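Local atomic coordinates of farnesyl pyrophosphate synthetase (Staphylococcus aureus, PDB entry 5H9D), a protein that probably builds the heptaprenyl diphosphate chain as a magnesium-dependent prenyltransferase of the FPP/GGPP synthase family. Residues 177-180 with 181-185; 292-295 with 296-299. All coordinates share one frame; numbering follows the deposited sequence.

Contact 1: 177-180 with 181-185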
ATOM      1  N   THR A 177     -10.242  -5.392 -11.223  1.00 59.74           N
ATOM      2  CA  THR A 177     -11.247  -5.780 -12.197  1.00 59.32           C
ATOM      3  C   THR A 177     -12.216  -4.643 -12.522  1.00 60.69           C
ATOM      4  O   THR A 177     -12.636  -4.519 -13.674  1.00 60.59           O
ATOM      5  CB  THR A 177     -12.035  -6.994 -11.727  1.00 56.59           C
ATOM      6  OG1 THR A 177     -12.403  -6.804 -10.357  1.00 58.16           O
ATOM      7  CG2 THR A 177     -11.215  -8.252 -11.888  1.00 54.16           C
ATOM      8  N   GLU A 178     -12.535  -3.810 -11.527  1.00 61.60           N
ATOM      9  CA  GLU A 178     -13.472  -2.687 -11.695  1.00 64.07           C
ATOM     10  C   GLU A 178     -12.931  -1.585 -12.600  1.00 63.75           C
ATOM     11  O   GLU A 178     -13.563  -1.220 -13.613  1.00 63.81           O
ATOM     12  CB  GLU A 178     -13.807  -2.068 -10.345  1.00 67.54           C
ATOM     13  CG  GLU A 178     -15.136  -1.343 -10.310  1.00 71.71           C
ATOM     14  CD  GLU A 178     -15.424  -0.716  -8.950  1.00 76.86           C
ATOM     15  OE1 GLU A 178     -15.097  -1.337  -7.897  1.00 77.76           O
ATOM     16  OE2 GLU A 178     -15.993   0.403  -8.936  1.00 80.39           O
ATOM     17  N   VAL A 179     -11.777  -1.058 -12.202  1.00 61.09           N
ATOM     18  CA  VAL A 179     -11.065  -0.016 -12.923  1.00 58.82           C
ATOM     19  C   VAL A 179     -10.697  -0.494 -14.333  1.00 58.72           C
ATOM     20  O   VAL A 179     -10.824   0.227 -15.320  1.00 58.43           O
ATOM     21  CB  VAL A 179      -9.765   0.344 -12.163  1.00 58.98           C
ATOM     22  CG1 VAL A 179      -8.966   1.371 -12.943  1.00 57.49           C
ATOM     23  CG2 VAL A 179     -10.099   0.850 -10.758  1.00 56.79           C
ATOM     24  N   GLY A 180     -10.253  -1.729 -14.430  1.00 59.45           N
ATOM     25  CA  GLY A 180      -9.876  -2.240 -15.728  1.00 63.25           C
ATOM     26  C   GLY A 180     -11.009  -2.149 -16.733  1.00 65.06           C
ATOM     27  O   GLY A 180     -10.784  -1.951 -17.931  1.00 65.79           O
ATOM     28  N   ALA A 181     -12.235  -2.309 -16.254  1.00 66.04           N
ATOM     29  CA  ALA A 181     -13.391  -2.236 -17.132  1.00 65.75           C
ATOM     30  C   ALA A 181     -13.738  -0.764 -17.364  1.00 65.39           C
ATOM     31  O   ALA A 181     -14.081  -0.368 -18.477  1.00 64.73           O
ATOM     32  CB  ALA A 181     -14.558  -2.965 -16.498  1.00 66.78           C
ATOM     33  N   ILE A 182     -13.619   0.039 -16.309  1.00 64.08           N
ATOM     34  CA  ILE A 182     -13.921   1.451 -16.388  1.00 63.47           C
ATOM     35  C   ILE A 182     -12.937   2.167 -17.265  1.00 65.55           C
ATOM     36  O   ILE A 182     -13.208   3.287 -17.698  1.00 67.96           O
ATOM     37  CB  ILE A 182     -13.904   2.117 -15.012  1.00 63.33           C
ATOM     38  CG1 ILE A 182     -15.049   1.554 -14.161  1.00 62.77           C
ATOM     39  CG2 ILE A 182     -13.993   3.646 -15.149  1.00 60.06           C
ATOM     40  CD1 ILE A 182     -15.061   2.056 -12.747  1.00 61.82           C
ATOM     41  N   THR A 183     -11.787   1.553 -17.534  1.00 65.48           N
ATOM     42  CA  THR A 183     -10.820   2.222 -18.412  1.00 65.29           C
ATOM     43  C   THR A 183     -11.193   2.105 -19.898  1.00 65.64           C
ATOM     44  O   THR A 183     -10.915   3.012 -20.677  1.00 65.26           O
ATOM     45  CB  THR A 183      -9.369   1.685 -18.240  1.00 63.07           C
ATOM     46  OG1 THR A 183      -9.300   0.321 -18.664  1.00 60.48           O
ATOM     47  CG2 THR A 183      -8.930   1.795 -16.811  1.00 63.24           C
ATOM     48  N   SER A 184     -11.817   0.990 -20.279  1.00 66.94           N
ATOM     49  CA  SER A 184     -12.206   0.750 -21.674  1.00 68.63           C
ATOM     50  C   SER A 184     -13.689   1.057 -21.893  1.00 71.37           C
ATOM     51  O   SER A 184     -14.338   0.525 -22.799  1.00 71.23           O
ATOM     52  CB  SER A 184     -11.903  -0.704 -22.068  1.00 65.31           C
ATOM     53  OG  SER A 184     -12.623  -1.617 -21.270  1.00 62.52           O
ATOM     54  N   GLN A 185     -14.214   1.918 -21.035  1.00 74.60           N
ATOM     55  CA  GLN A 185     -15.600   2.333 -21.103  1.00 78.14           C
ATOM     56  C   GLN A 185     -16.613   1.185 -21.211  1.00 79.77           C
ATOM     57  O   GLN A 185     -17.298   1.034 -22.219  1.00 80.40           O
ATOM     58  CB  GLN A 185     -15.784   3.305 -22.273  1.00 79.10           C
ATOM     59  CG  GLN A 185     -14.749   4.409 -22.313  1.00 81.13           C
ATOM     60  CD  GLN A 185     -15.223   5.640 -23.068  1.00 82.36           C
ATOM     61  OE1 GLN A 185     -15.754   6.588 -22.468  1.00 80.39           O
ATOM     62  NE2 GLN A 185     -15.045   5.628 -24.392  1.00 81.78           N
TER

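Contact 2: 292-295 with 296-299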
ATOM      1  N   LEU A 292     -17.482 -17.829 -10.894  1.00 63.42           N
ATOM      2  CA  LEU A 292     -17.700 -18.508 -12.174  1.00 63.61           C
ATOM      3  C   LEU A 292     -19.115 -18.313 -12.700  1.00 64.48           C
ATOM      4  O   LEU A 292     -19.332 -18.236 -13.898  1.00 63.00           O
ATOM      5  CB  LEU A 292     -17.375 -19.983 -12.029  1.00 61.67           C
ATOM      6  CG  LEU A 292     -15.851 -20.095 -12.028  1.00 62.54           C
ATOM      7  CD1 LEU A 292     -15.390 -21.390 -11.431  1.00 63.36           C
ATOM      8  CD2 LEU A 292     -15.370 -19.977 -13.462  1.00 63.94           C
ATOM      9  N   ASN A 293     -20.079 -18.218 -11.793  1.00 66.67           N
ATOM     10  CA  ASN A 293     -21.460 -17.999 -12.188  1.00 68.86           C
ATOM     11  C   ASN A 293     -21.557 -16.662 -12.934  1.00 68.13           C
ATOM     12  O   ASN A 293     -22.116 -16.582 -14.030  1.00 70.45           O
ATOM     13  CB  ASN A 293     -22.384 -17.993 -10.953  1.00 70.49           C
ATOM     14  CG  ASN A 293     -23.793 -17.511 -11.278  1.00 72.84           C
ATOM     15  OD1 ASN A 293     -24.477 -18.077 -12.144  1.00 74.13           O
ATOM     16  ND2 ASN A 293     -24.231 -16.457 -10.594  1.00 72.81           N
ATOM     17  N   LEU A 294     -20.998 -15.622 -12.334  1.00 66.27           N
ATOM     18  CA  LEU A 294     -21.008 -14.289 -12.917  1.00 64.14           C
ATOM     19  C   LEU A 294     -20.161 -14.169 -14.178  1.00 63.99           C
ATOM     20  O   LEU A 294     -20.414 -13.304 -15.011  1.00 64.49           O
ATOM     21  CB  LEU A 294     -20.496 -13.277 -11.891  1.00 61.64           C
ATOM     22  CG  LEU A 294     -21.420 -12.876 -10.745  1.00 60.93           C
ATOM     23  CD1 LEU A 294     -20.668 -11.974  -9.806  1.00 57.73           C
ATOM     24  CD2 LEU A 294     -22.635 -12.137 -11.295  1.00 60.69           C
ATOM     25  N   ILE A 295     -19.155 -15.023 -14.326  1.00 62.49           N
ATOM     26  CA  ILE A 295     -18.293 -14.897 -15.484  1.00 63.45           C
ATOM     27  C   ILE A 295     -19.074 -15.398 -16.676  1.00 65.20           C
ATOM     28  O   ILE A 295     -18.919 -14.927 -17.814  1.00 66.89           O
ATOM     29  CB  ILE A 295     -16.942 -15.694 -15.297  1.00 61.35           C
ATOM     30  CG1 ILE A 295     -16.130 -15.084 -14.154  1.00 60.66           C
ATOM     31  CG2 ILE A 295     -16.095 -15.650 -16.584  1.00 60.08           C
ATOM     32  CD1 ILE A 295     -14.875 -15.841 -13.812  1.00 59.63           C
ATOM     33  N   SER A 296     -19.947 -16.347 -16.393  1.00 66.35           N
ATOM     34  CA  SER A 296     -20.769 -16.954 -17.417  1.00 66.93           C
ATOM     35  C   SER A 296     -21.755 -15.951 -17.949  1.00 66.36           C
ATOM     36  O   SER A 296     -21.963 -15.860 -19.145  1.00 67.36           O
ATOM     37  CB  SER A 296     -21.466 -18.157 -16.829  1.00 67.71           C
ATOM     38  OG  SER A 296     -20.482 -19.055 -16.342  1.00 72.19           O
ATOM     39  N   GLU A 297     -22.337 -15.170 -17.058  1.00 65.60           N
ATOM     40  CA  GLU A 297     -23.281 -14.159 -17.469  1.00 66.09           C
ATOM     41  C   GLU A 297     -22.644 -13.055 -18.329  1.00 66.43           C
ATOM     42  O   GLU A 297     -23.273 -12.035 -18.607  1.00 67.42           O
ATOM     43  CB  GLU A 297     -23.952 -13.580 -16.225  1.00 67.90           C
ATOM     44  CG  GLU A 297     -24.876 -14.589 -15.538  1.00 71.54           C
ATOM     45  CD  GLU A 297     -25.322 -14.173 -14.136  1.00 75.57           C
ATOM     46  OE1 GLU A 297     -25.570 -12.959 -13.896  1.00 76.07           O
ATOM     47  OE2 GLU A 297     -25.444 -15.080 -13.274  1.00 77.51           O
ATOM     48  N   LEU A 298     -21.398 -13.254 -18.755  1.00 66.19           N
ATOM     49  CA  LEU A 298     -20.704 -12.270 -19.595  1.00 66.75           C
ATOM     50  C   LEU A 298     -20.636 -12.758 -21.056  1.00 68.89           C
ATOM     51  O   LEU A 298     -20.639 -13.960 -21.315  1.00 69.15           O
ATOM     52  CB  LEU A 298     -19.268 -12.036 -19.092  1.00 64.71           C
ATOM     53  CG  LEU A 298     -18.942 -11.106 -17.905  1.00 64.28           C
ATOM     54  CD1 LEU A 298     -17.527 -11.387 -17.417  1.00 60.23           C
ATOM     55  CD2 LEU A 298     -19.083  -9.631 -18.315  1.00 60.67           C
ATOM     56  N   PRO A 299     -20.557 -11.826 -22.025  1.00 69.37           N
ATOM     57  CA  PRO A 299     -20.480 -12.167 -23.453  1.00 69.96           C
ATOM     58  C   PRO A 299     -19.380 -13.168 -23.849  1.00 71.27           C
ATOM     59  O   PRO A 299     -18.213 -13.037 -23.451  1.00 70.44           O
ATOM     60  CB  PRO A 299     -20.274 -10.801 -24.122  1.00 69.61           C
ATOM     61  CG  PRO A 299     -19.664  -9.975 -23.046  1.00 69.93           C
ATOM     62  CD  PRO A 299     -20.444 -10.371 -21.834  1.00 68.80           C
TER

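Contact 1: 177-180 with 181-185
Ile182 N donates to Glu178 O at 3.0 Å, an i to i+4 bond made in the carbonyl plane (N-H...O angle 155°), in the last turns of helix 158-183. One residue earlier, Ala181 N is shared between Thr177 O and Glu178 O, and both bonds are weak. Glu178 and Ile182 also meet through their side chains, which run alongside each other in the same direction, with Glu178 CG 4.2 Å from Ile182 CD1. A chi1 of -66° sets CG1 of Ile182 beside its own backbone N, which leads the branch past Glu178 O toward Glu178 CG. On another face of the helix, the methyl CG1 of Val179 comes 3.9 Å from Thr183 CG2, and both side chains pack on Val67 of helix 62-85. Thr183 OG1 appears to donate to Gly180 O at 2.8 Å, although the placement of the whole Thr183 side chain, methyl and hydroxyl alike, is doubtful. Beyond it, Ser184 leaves the helix and its OG is hydrogen-bonded to Ser52 O, while Thr177 OG1 bonds to Leu194 O of helix 188-215 as well as to Ile173 O and Gln174 O of its own helix. Val191 touches Glu178, Ala181 and Ile182. The chemistry is thus divided: aliphatic side chains pack on the neighbouring helices, while the hydroxyls of Thr177 and Ser184 are satisfied by main-chain carbonyls inside a largely buried setting.

Contact 2: 292-295 with 296-299
Ser296 turns OG beside its own backbone N (chi1 -58°), which brings the hydroxyl back to Leu292 O, while Asn293, with CG anti to its N (chi1 169°), and Glu297, with CG beside its N, bring amide and carboxylate alongside each other. The OG of Ser296 donates to Leu292 O at 2.8 Å, and Ser296 N donates to the same oxygen at 3.2 Å. The two donors arrive from opposite faces of the carbonyl plane, so that one main-chain oxygen is gripped twice by a single residue. Next along the helix, Asn293 O takes weak bonds from both Ser296 N and Glu297 N. The side chain of Glu297 folds back over this carbonyl, with CG 3.7 Å from Asn293 O. Its carboxylate then passes across the amide of Asn293, the two flat groups turned 75° apart, and OE2 lies near both ends of that amide, 3.2 Å from Asn293 ND2 and 3.3 Å from Asn293 OD1. The other carboxylate oxygen, OE1, comes 4.0 Å from CD2 of Leu294. Leu298 points toward the helix end instead, its CB and CD1 beside Ile295 O. Leu292 and Ile295 rest on Leu308 and Thr311 of helix 302-315, and Leu294 packs against Ile197 of helix 188-215. Lys304 hydrogen-bonds to the carbonyls of Ser296 and Leu298, tying the turn to the next helix. The whole is a helix C-terminus: helix 276-296 ends with a serine hydroxyl bonded back to the carbonyl four residues earlier, and the chain turns through Glu297 and Leu298 into the loop before helix 302-315.

How the contacts relate
Both contacts lie at the C-terminal ends of helices, on the same side of the chain's centre, with their own centres about 17 Å apart and their nearest atoms about 8 Å apart, so they do not touch. Helix 188-215 is their common neighbour, packing against side chains from each. Contact 1 is largely buried, hemmed in also by helices 62-85 and 127-150, and its side chains meet through hydrocarbon. Contact 2 is divided: Ile295 and Leu298 are buried, whereas Asn293, Ser296 and Glu297 place polar groups at the surface. In 177-185 the hydroxyls of Thr177 and Ser184 also bond to carbonyls elsewhere in the chain, whereas that of Ser296 bonds back to its own helix.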